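Similar to sp|P32453 Saccharomyces cerevisiae YNL315c ATP11 (Candida glabrata CBS 138, PDB 2P4F) probably acts as a mitochondrial chaperone of F1 ATP synthase assembly, binding subunits that have not yet been built into the complex. Local coordinates at residues Ala125-Ser128 with Asp132-Val135; Gly234-Glu237 with Asn241-Leu244; Gln255-Ala260 with Asn288-Leu293. All coordinates share one frame; numbering follows the deposited sequence.

Overall arrangement
From the N-terminal side, contact 1 comes first: helix 116-126 gives way to a short loop, and the chain returns as edge strand 133-139, packing against the residues it has just left. Contact 2 closes a second short loop, where strand 229-236 ends and helix 244-257 begins. Contact 3 closes a longer one, running from the end of that helix through helix 266-280 to helix 287-295. The three follow in series, without nesting or crossing. Contacts 1 and 2 touch, since their strands are antiparallel neighbours, with L134 O bonded to G234 N. Contact 3 lies across the chain's centre from contact 1, about 27 Å between centres.

Contact 1: Ala125-Ser128 with Asp132-Val135; sequences AKWS and DSLV
W127 meets S133 and V135, alternate residues of strand 133-139 whose CB atoms both point toward 125-128. Ahead of them, D132 brings its main chain into the sheet beside V236, while its carboxylate pairs with R130 in a salt bridge. S133 follows, its OG oblique to the indole and 4.2 Å from W127 CE3; this is loose van der Waals packing and no hydrogen bond crosses here. L134 turns its side chain the other way, onto L244 and Q248 of helix 244-257. V135 makes the tightest approach: its CG2 sits 3.5 Å from W127 CB and 3.9 Å from W127 CG, at the root of the indole and oblique to its plane. At chi1 -178° V135 CG2 lies beside the backbone N, anti to the carbonyl carbon, and this branch makes the contact. K126 lays its own CG on one face of the indole, 3.8 Å above the plane and toward the rim, and W123 and Y105 make edge-to-face contacts with the ring. At the end of the helix, A125 O accepts from both S128 N and S128 OG (2.7 Å), which reach it from the same face. The whole illustrates a helix-loop-strand connection in which an aromatic residue packs on one side of an edge strand of an antiparallel sheet, here that of the half barrel.

Contact 2: Gly234-Glu237 with Asn241-Leu244; sequences GQVE and NVSL
V236 meets the V242 peptide group, the flat group of this contact, for no aromatic ring takes part. V236 CG1 stands out beyond V242 O, 3.3 Å from it and on one side of the carbonyl plane. A water approaches the same oxygen from the other side of the plane, donating a hydrogen bond of 2.8 Å to V242 O. It donates a second, also 2.8 Å, to E237 O, and thereby bridges the residue just past the strand to the returning loop. E237 O is held as well by S240 OG, from within the intervening turn.

The apolar part of the contact is shared between the two branches of V236. Its CG1, anti to the backbone N (chi1 -178°), reaches V242 CG1 at 4.3 Å. Its CG2 instead faces the start of helix 244-257, where L244 CD1 approaches to 3.8 Å, the two side chains crossing at a slant. For L244 the swing of CG anti to the backbone N (chi1 -164°) carries the isobutyl group back toward the strand, although its CB sets out to one side. S243 points away and serves the helix: it occupies the N-cap position, with OG bonded to D246 N.

The chemistry implies a division of labour. No direct hydrogen bond joins the segments; the strand's main chain pairs within the sheet, V236 for example with D132. Methyl packing supplies the direct contact, with the water and S240 adding polar links. The water offers a proton to each of two carbonyl oxygens, which as acceptors cannot bond to each other.

Contact 3: Gln255-Ala260 with Asn288-Leu293; sequences QRFYGA and NKLIQL
Packing between two helices joins the C-terminal end of helix 244-257 to helix 287-295, with the F257 ring set against L290 and L293. The ring leads with its far carbon: F257 CZ lies 3.9 Å from L293 CB and 4.2 Å from L290 CD1, approaching both at a slant. The two leucines are three residues apart and so fall on nearly the same side of their helix. Placing CG anti to the carbonyl carbon (chi1 -78°) sends the phenyl group of F257 out toward them.

R256 runs alongside. Its NH1 comes within 3.6 Å of L293 O without a hydrogen bond; the group is held by N253 OD1 at NE and by S296 O at NH1, while L293 O accepts from R271. Directly after F257 the helix breaks off in an inverse gamma turn centred on Y258, closed by a weak bond from G259 N to F257 O.

Around this buried joint, helix 266-280 supplies R271 beside F257 and L274 beside L290, and K289 forms a salt bridge with E270. Strand 156-162, at the edge of the sheet, adds F157, which touches both F257 and L290, so that three helices and the strand share one core.

Contact 1: Ala125-Ser128 with Asp132-Val135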
ATOM      1  N   ALA A 125      -1.895 -19.515   2.031  1.00 21.72           N
ATOM      2  CA  ALA A 125      -1.681 -20.680   1.150  1.00 21.76           C
ATOM      3  C   ALA A 125      -1.919 -20.266  -0.288  1.00 23.33           C
ATOM      4  O   ALA A 125      -1.204 -20.754  -1.201  1.00 25.16           O
ATOM      5  CB  ALA A 125      -2.607 -21.846   1.507  1.00 25.05           C
ATOM      6  N   LYS A 126      -2.904 -19.398  -0.508  1.00 23.62           N
ATOM      7  CA  LYS A 126      -3.284 -19.026  -1.900  1.00 23.32           C
ATOM      8  C   LYS A 126      -2.112 -18.443  -2.652  1.00 23.70           C
ATOM      9  O   LYS A 126      -1.885 -18.663  -3.845  1.00 27.55           O
ATOM     10  CB  LYS A 126      -4.441 -18.022  -1.844  1.00 24.81           C
ATOM     11  CG  LYS A 126      -4.830 -17.309  -3.129  1.00 31.65           C
ATOM     12  CD  LYS A 126      -5.434 -18.287  -4.134  1.00 42.95           C
ATOM     13  CE  LYS A 126      -6.119 -17.515  -5.252  1.00 51.98           C
ATOM     14  NZ  LYS A 126      -6.819 -18.433  -6.218  1.00 64.86           N
ATOM     15  N   TRP A 127      -1.290 -17.679  -1.937  1.00 22.56           N
ATOM     16  CA  TRP A 127      -0.214 -16.904  -2.561  1.00 25.85           C
ATOM     17  C   TRP A 127       1.146 -17.554  -2.362  1.00 27.18           C
ATOM     18  O   TRP A 127       2.192 -17.009  -2.771  1.00 32.01           O
ATOM     19  CB  TRP A 127      -0.211 -15.457  -2.021  1.00 23.51           C
ATOM     20  CG  TRP A 127      -1.520 -14.767  -2.343  1.00 21.91           C
ATOM     21  CD1 TRP A 127      -2.509 -14.445  -1.455  1.00 20.72           C
ATOM     22  CD2 TRP A 127      -1.951 -14.336  -3.636  1.00 23.90           C
ATOM     23  NE1 TRP A 127      -3.549 -13.832  -2.131  1.00 21.10           N
ATOM     24  CE2 TRP A 127      -3.218 -13.754  -3.460  1.00 22.50           C
ATOM     25  CE3 TRP A 127      -1.352 -14.394  -4.905  1.00 31.20           C
ATOM     26  CZ2 TRP A 127      -3.945 -13.221  -4.514  1.00 25.06           C
ATOM     27  CZ3 TRP A 127      -2.072 -13.863  -5.965  1.00 31.57           C
ATOM     28  CH2 TRP A 127      -3.337 -13.289  -5.764  1.00 29.27           C
ATOM     29  N   SER A 128       1.124 -18.725  -1.745  1.00 27.26           N
ATOM     30  CA  SER A 128       2.360 -19.374  -1.348  1.00 31.36           C
ATOM     31  C   SER A 128       3.197 -19.848  -2.513  1.00 33.62           C
ATOM     32  O   SER A 128       4.391 -20.125  -2.339  1.00 40.61           O
ATOM     33  CB  SER A 128       2.084 -20.600  -0.447  1.00 32.13           C
ATOM     34  OG  SER A 128       1.367 -21.596  -1.137  1.00 33.12           O
ATOM     35  N   ASP A 132       7.057 -13.474  -6.165  1.00 38.12           N
ATOM     36  CA  ASP A 132       6.913 -12.061  -6.478  1.00 34.60           C
ATOM     37  C   ASP A 132       5.860 -11.421  -5.587  1.00 32.65           C
ATOM     38  O   ASP A 132       5.470 -10.299  -5.901  1.00 28.78           O
ATOM     39  CB  ASP A 132       6.554 -11.955  -7.962  1.00 37.66           C
ATOM     40  CG  ASP A 132       5.216 -12.620  -8.245  1.00 42.31           C
ATOM     41  OD1 ASP A 132       4.693 -13.407  -7.438  1.00 40.29           O
ATOM     42  OD2 ASP A 132       4.659 -12.348  -9.326  1.00 52.96           O
ATOM     43  N   SER A 133       5.420 -12.072  -4.526  1.00 32.92           N
ATOM     44  CA  SER A 133       4.213 -11.668  -3.791  1.00 27.09           C
ATOM     45  C   SER A 133       4.483 -11.115  -2.406  1.00 25.01           C
ATOM     46  O   SER A 133       5.315 -11.683  -1.711  1.00 31.25           O
ATOM     47  CB  SER A 133       3.250 -12.869  -3.634  1.00 37.56           C
ATOM     48  OG  SER A 133       2.667 -13.034  -4.930  1.00 49.95           O
ATOM     49  N   LEU A 134       3.712 -10.083  -2.098  1.00 26.07           N
ATOM     50  CA  LEU A 134       3.566  -9.471  -0.785  1.00 26.21           C
ATOM     51  C   LEU A 134       2.213  -9.887  -0.231  1.00 22.28           C
ATOM     52  O   LEU A 134       1.187  -9.781  -0.903  1.00 27.07           O
ATOM     53  CB  LEU A 134       3.599  -7.935  -0.846  1.00 28.82           C
ATOM     54  CG  LEU A 134       4.905  -7.284  -1.358  1.00 34.77           C
ATOM     55  CD1 LEU A 134       4.891  -5.800  -1.063  1.00 48.32           C
ATOM     56  CD2 LEU A 134       6.118  -7.910  -0.707  1.00 45.05           C
ATOM     57  N   VAL A 135       2.168 -10.439   0.986  1.00 23.09           N
ATOM     58  CA  VAL A 135       0.927 -10.926   1.538  1.00 22.13           C
ATOM     59  C   VAL A 135       0.825 -10.474   2.982  1.00 21.60           C
ATOM     60  O   VAL A 135       1.830 -10.585   3.691  1.00 28.06           O
ATOM     61  CB  VAL A 135       0.854 -12.472   1.483  1.00 26.16           C
ATOM     62  CG1 VAL A 135      -0.464 -12.983   2.027  1.00 26.13           C
ATOM     63  CG2 VAL A 135       1.039 -12.941   0.043  1.00 34.69           C
TER

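Contact 2: Gly234-Glu237 with Asn241-Leu244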
ATOM      1  N   GLY A 234       0.013  -8.304  -2.871  1.00 21.48           N
ATOM      2  CA  GLY A 234       0.679  -7.410  -3.818  1.00 22.93           C
ATOM      3  C   GLY A 234       1.613  -8.226  -4.661  1.00 20.89           C
ATOM      4  O   GLY A 234       1.991  -9.375  -4.334  1.00 24.54           O
ATOM      5  N   GLN A 235       1.969  -7.649  -5.792  1.00 21.20           N
ATOM      6  CA  GLN A 235       2.879  -8.341  -6.714  1.00 22.34           C
ATOM      7  C   GLN A 235       3.948  -7.338  -7.159  1.00 21.56           C
ATOM      8  O   GLN A 235       3.585  -6.150  -7.423  1.00 21.48           O
ATOM      9  CB  GLN A 235       2.190  -8.887  -7.976  1.00 31.65           C
ATOM     10  CG  GLN A 235       1.520 -10.241  -7.791  1.00 47.65           C
ATOM     11  CD  GLN A 235       0.606 -10.647  -8.936  1.00 53.49           C
ATOM     12  OE1 GLN A 235      -0.088 -11.658  -8.899  1.00 64.73           O
ATOM     13  NE2 GLN A 235       0.599  -9.844  -9.997  1.00 57.18           N
ATOM     14  N   VAL A 236       5.180  -7.752  -7.257  1.00 21.07           N
ATOM     15  CA  VAL A 236       6.260  -6.929  -7.799  1.00 21.14           C
ATOM     16  C   VAL A 236       6.610  -7.462  -9.174  1.00 22.47           C
ATOM     17  O   VAL A 236       6.818  -8.692  -9.326  1.00 28.84           O
ATOM     18  CB  VAL A 236       7.516  -6.958  -6.895  1.00 25.59           C
ATOM     19  CG1 VAL A 236       8.635  -6.067  -7.433  1.00 28.83           C
ATOM     20  CG2 VAL A 236       7.067  -6.546  -5.506  1.00 27.17           C
ATOM     21  N   GLU A 237       6.701  -6.628 -10.180  1.00 23.64           N
ATOM     22  CA  GLU A 237       6.973  -7.082 -11.534  1.00 26.36           C
ATOM     23  C   GLU A 237       8.390  -7.634 -11.663  1.00 29.59           C
ATOM     24  O   GLU A 237       9.396  -7.060 -11.257  1.00 35.00           O
ATOM     25  CB  GLU A 237       6.782  -5.908 -12.494  1.00 27.47           C
ATOM     26  CG  GLU A 237       5.362  -5.396 -12.644  1.00 30.73           C
ATOM     27  CD  GLU A 237       4.478  -6.428 -13.302  1.00 42.22           C
ATOM     28  OE1 GLU A 237       3.513  -6.899 -12.672  1.00 60.04           O
ATOM     29  OE2 GLU A 237       4.755  -6.792 -14.458  1.00 46.02           O
ATOM     30  N   ASN A 241      13.624  -3.430 -11.646  1.00 46.67           N
ATOM     31  CA  ASN A 241      14.803  -3.652 -10.789  1.00 48.52           C
ATOM     32  C   ASN A 241      14.448  -3.303  -9.349  1.00 42.19           C
ATOM     33  O   ASN A 241      15.256  -2.836  -8.540  1.00 51.17           O
ATOM     34  CB  ASN A 241      15.994  -2.837 -11.280  1.00 60.08           C
ATOM     35  CG  ASN A 241      15.641  -1.360 -11.191  1.00 68.32           C
ATOM     36  OD1 ASN A 241      14.461  -1.035 -10.990  1.00 78.02           O
ATOM     37  ND2 ASN A 241      16.638  -0.504 -11.333  1.00 87.89           N
ATOM     38  N   VAL A 242      13.179  -3.530  -9.016  1.00 33.51           N
ATOM     39  CA  VAL A 242      12.741  -3.412  -7.646  1.00 30.37           C
ATOM     40  C   VAL A 242      12.646  -4.817  -7.063  1.00 30.83           C
ATOM     41  O   VAL A 242      11.890  -5.660  -7.580  1.00 37.24           O
ATOM     42  CB  VAL A 242      11.381  -2.705  -7.511  1.00 29.16           C
ATOM     43  CG1 VAL A 242      10.915  -2.681  -6.046  1.00 30.59           C
ATOM     44  CG2 VAL A 242      11.484  -1.289  -8.066  1.00 32.23           C
ATOM     45  N   SER A 243      13.384  -5.104  -6.003  1.00 30.44           N
ATOM     46  CA  SER A 243      13.289  -6.427  -5.397  1.00 32.48           C
ATOM     47  C   SER A 243      12.084  -6.533  -4.483  1.00 31.01           C
ATOM     48  O   SER A 243      11.438  -5.550  -4.148  1.00 30.43           O
ATOM     49  CB  SER A 243      14.569  -6.737  -4.599  1.00 34.50           C
ATOM     50  OG  SER A 243      14.572  -5.987  -3.394  1.00 37.12           O
ATOM     51  N   LEU A 244      11.780  -7.743  -4.047  1.00 32.89           N
ATOM     52  CA  LEU A 244      10.666  -7.909  -3.093  1.00 33.27           C
ATOM     53  C   LEU A 244      10.998  -7.195  -1.804  1.00 32.62           C
ATOM     54  O   LEU A 244      10.171  -6.589  -1.140  1.00 30.92           O
ATOM     55  CB  LEU A 244      10.488  -9.420  -2.936  1.00 40.33           C
ATOM     56  CG  LEU A 244       9.181  -9.876  -2.319  1.00 45.77           C
ATOM     57  CD1 LEU A 244       7.965  -9.304  -3.059  1.00 46.42           C
ATOM     58  CD2 LEU A 244       9.089 -11.391  -2.287  1.00 48.23           C
TER
HETATM   59  O   HOH W   1      11.424  -7.761  -9.448  1.00 53.74           O

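Contact 3: Gln255-Ala260 with Asn288-Leu293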
ATOM      1  N   GLN A 255       3.049   3.055   4.980  1.00 22.65           N
ATOM      2  CA  GLN A 255       2.317   3.014   6.239  1.00 24.32           C
ATOM      3  C   GLN A 255       2.741   4.148   7.166  1.00 23.37           C
ATOM      4  O   GLN A 255       1.933   4.752   7.880  1.00 27.12           O
ATOM      5  CB  GLN A 255       2.576   1.674   6.929  1.00 29.89           C
ATOM      6  CG  GLN A 255       1.973   0.512   6.138  1.00 38.21           C
ATOM      7  CD  GLN A 255       2.191  -0.823   6.820  1.00 50.29           C
ATOM      8  OE1 GLN A 255       1.953  -1.869   6.230  1.00 62.97           O
ATOM      9  NE2 GLN A 255       2.635  -0.755   8.080  1.00 65.63           N
ATOM     10  N   ARG A 256       4.031   4.485   7.212  1.00 22.36           N
ATOM     11  CA  ARG A 256       4.498   5.505   8.156  1.00 23.42           C
ATOM     12  C   ARG A 256       3.959   6.877   7.795  1.00 21.79           C
ATOM     13  O   ARG A 256       3.632   7.664   8.684  1.00 31.71           O
ATOM     14  CB  ARG A 256       6.043   5.533   8.209  1.00 24.07           C
ATOM     15  CG  ARG A 256       6.617   4.260   8.861  1.00 24.39           C
ATOM     16  CD  ARG A 256       7.990   4.467   9.484  1.00 29.69           C
ATOM     17  NE  ARG A 256       8.928   5.000   8.464  1.00 27.67           N
ATOM     18  CZ  ARG A 256      10.152   5.369   8.837  1.00 25.37           C
ATOM     19  NH1 ARG A 256      11.004   5.857   7.944  1.00 28.05           N
ATOM     20  NH2 ARG A 256      10.545   5.242  10.115  1.00 28.86           N
ATOM     21  N   PHE A 257       3.896   7.181   6.495  1.00 20.62           N
ATOM     22  CA  PHE A 257       3.404   8.493   6.067  1.00 20.60           C
ATOM     23  C   PHE A 257       1.877   8.553   6.111  1.00 20.17           C
ATOM     24  O   PHE A 257       1.302   9.602   6.447  1.00 23.67           O
ATOM     25  CB  PHE A 257       3.928   8.826   4.664  1.00 20.49           C
ATOM     26  CG  PHE A 257       5.385   9.285   4.747  1.00 20.78           C
ATOM     27  CD1 PHE A 257       5.671  10.640   4.912  1.00 20.38           C
ATOM     28  CD2 PHE A 257       6.423   8.367   4.662  1.00 20.92           C
ATOM     29  CE1 PHE A 257       7.008  11.009   4.979  1.00 22.59           C
ATOM     30  CE2 PHE A 257       7.756   8.732   4.747  1.00 21.69           C
ATOM     31  CZ  PHE A 257       8.056  10.085   4.914  1.00 21.40           C
ATOM     32  N   TYR A 258       1.201   7.412   5.845  1.00 20.70           N
ATOM     33  CA  TYR A 258      -0.259   7.432   5.805  1.00 21.18           C
ATOM     34  C   TYR A 258      -0.861   7.164   7.172  1.00 23.07           C
ATOM     35  O   TYR A 258      -1.698   6.346   7.423  1.00 31.97           O
ATOM     36  CB  TYR A 258      -0.754   6.433   4.746  1.00 20.18           C
ATOM     37  CG  TYR A 258      -0.687   7.101   3.377  1.00 18.60           C
ATOM     38  CD1 TYR A 258      -1.795   7.766   2.857  1.00 18.48           C
ATOM     39  CD2 TYR A 258       0.504   7.070   2.625  1.00 19.97           C
ATOM     40  CE1 TYR A 258      -1.738   8.387   1.610  1.00 17.86           C
ATOM     41  CE2 TYR A 258       0.578   7.693   1.360  1.00 18.62           C
ATOM     42  CZ  TYR A 258      -0.563   8.332   0.882  1.00 18.76           C
ATOM     43  OH  TYR A 258      -0.480   8.944  -0.357  1.00 17.81           O
ATOM     44  N   GLY A 259      -0.483   7.951   8.156  1.00 35.85           N
ATOM     45  CA  GLY A 259      -1.271   7.854   9.400  1.00 36.54           C
ATOM     46  C   GLY A 259      -0.334   7.298  10.460  1.00 37.08           C
ATOM     47  O   GLY A 259      -0.688   7.278  11.646  1.00 50.05           O
ATOM     48  N   ALA A 260       0.821   6.885   9.958  1.00 34.47           N
ATOM     49  CA  ALA A 260       1.977   6.538  10.831  1.00 42.57           C
ATOM     50  C   ALA A 260       1.536   5.623  11.962  1.00 42.72           C
ATOM     51  O   ALA A 260       1.923   5.749  13.138  1.00 58.19           O
ATOM     52  CB  ALA A 260       2.623   7.786  11.392  1.00 48.35           C
ATOM     53  N   ASN A 288      13.838  17.428   0.043  1.00 31.98           N
ATOM     54  CA  ASN A 288      14.875  17.124   1.033  1.00 31.30           C
ATOM     55  C   ASN A 288      14.284  16.653   2.336  1.00 29.93           C
ATOM     56  O   ASN A 288      14.820  15.676   2.891  1.00 31.58           O
ATOM     57  CB  ASN A 288      15.757  18.375   1.186  1.00 34.27           C
ATOM     58  CG  ASN A 288      16.335  18.546  -0.234  1.00 41.21           C
ATOM     59  OD1 ASN A 288      17.371  17.913  -0.443  1.00 47.45           O
ATOM     60  ND2 ASN A 288      15.655  19.319  -1.099  1.00 47.68           N
ATOM     61  N   LYS A 289      13.212  17.289   2.798  1.00 29.16           N
ATOM     62  CA  LYS A 289      12.645  16.815   4.075  1.00 28.26           C
ATOM     63  C   LYS A 289      12.014  15.448   3.893  1.00 24.77           C
ATOM     64  O   LYS A 289      12.087  14.561   4.747  1.00 29.00           O
ATOM     65  CB  LYS A 289      11.607  17.801   4.553  1.00 31.44           C
ATOM     66  CG  LYS A 289      10.854  17.406   5.808  1.00 39.64           C
ATOM     67  CD  LYS A 289      11.688  17.654   7.051  1.00 50.73           C
ATOM     68  CE  LYS A 289      10.950  17.255   8.322  1.00 60.54           C
ATOM     69  NZ  LYS A 289       9.842  18.194   8.682  1.00 66.70           N
ATOM     70  N   LEU A 290      11.377  15.247   2.745  1.00 23.42           N
ATOM     71  CA  LEU A 290      10.818  13.927   2.414  1.00 24.95           C
ATOM     72  C   LEU A 290      11.852  12.827   2.546  1.00 25.84           C
ATOM     73  O   LEU A 290      11.707  11.764   3.150  1.00 25.38           O
ATOM     74  CB  LEU A 290      10.311  13.867   0.954  1.00 25.46           C
ATOM     75  CG  LEU A 290      10.003  12.417   0.464  1.00 26.95           C
ATOM     76  CD1 LEU A 290       8.786  11.917   1.224  1.00 29.01           C
ATOM     77  CD2 LEU A 290       9.849  12.405  -1.036  1.00 27.00           C
ATOM     78  N   ILE A 291      12.998  13.088   1.938  1.00 27.01           N
ATOM     79  CA  ILE A 291      14.075  12.082   1.960  1.00 27.91           C
ATOM     80  C   ILE A 291      14.601  11.888   3.370  1.00 31.66           C
ATOM     81  O   ILE A 291      14.837  10.762   3.833  1.00 33.87           O
ATOM     82  CB  ILE A 291      15.205  12.487   0.995  1.00 32.14           C
ATOM     83  CG1 ILE A 291      14.723  12.382  -0.451  1.00 32.10           C
ATOM     84  CG2 ILE A 291      16.417  11.634   1.305  1.00 36.78           C
ATOM     85  CD1 ILE A 291      15.636  12.956  -1.511  1.00 35.31           C
ATOM     86  N   GLN A 292      14.742  12.968   4.121  1.00 31.09           N
ATOM     87  CA  GLN A 292      15.178  12.803   5.521  1.00 36.29           C
ATOM     88  C   GLN A 292      14.186  11.999   6.347  1.00 33.42           C
ATOM     89  O   GLN A 292      14.535  11.129   7.150  1.00 34.04           O
ATOM     90  CB  GLN A 292      15.362  14.200   6.114  1.00 44.23           C
ATOM     91  CG  GLN A 292      15.721  14.255   7.590  1.00 54.19           C
ATOM     92  CD  GLN A 292      14.531  14.568   8.488  1.00 66.34           C
ATOM     93  OE1 GLN A 292      14.639  14.939   9.657  1.00 99.42           O
ATOM     94  NE2 GLN A 292      13.342  14.409   7.918  1.00 84.71           N
ATOM     95  N   LEU A 293      12.888  12.299   6.178  1.00 28.80           N
ATOM     96  CA  LEU A 293      11.890  11.655   6.996  1.00 26.01           C
ATOM     97  C   LEU A 293      11.680  10.213   6.538  1.00 25.56           C
ATOM     98  O   LEU A 293      11.336   9.358   7.342  1.00 27.08           O
ATOM     99  CB  LEU A 293      10.538  12.375   6.947  1.00 27.13           C
ATOM    100  CG  LEU A 293      10.442  13.732   7.636  1.00 29.31           C
ATOM    101  CD1 LEU A 293       9.142  14.435   7.246  1.00 35.95           C
ATOM    102  CD2 LEU A 293      10.459  13.626   9.149  1.00 33.80           C
TER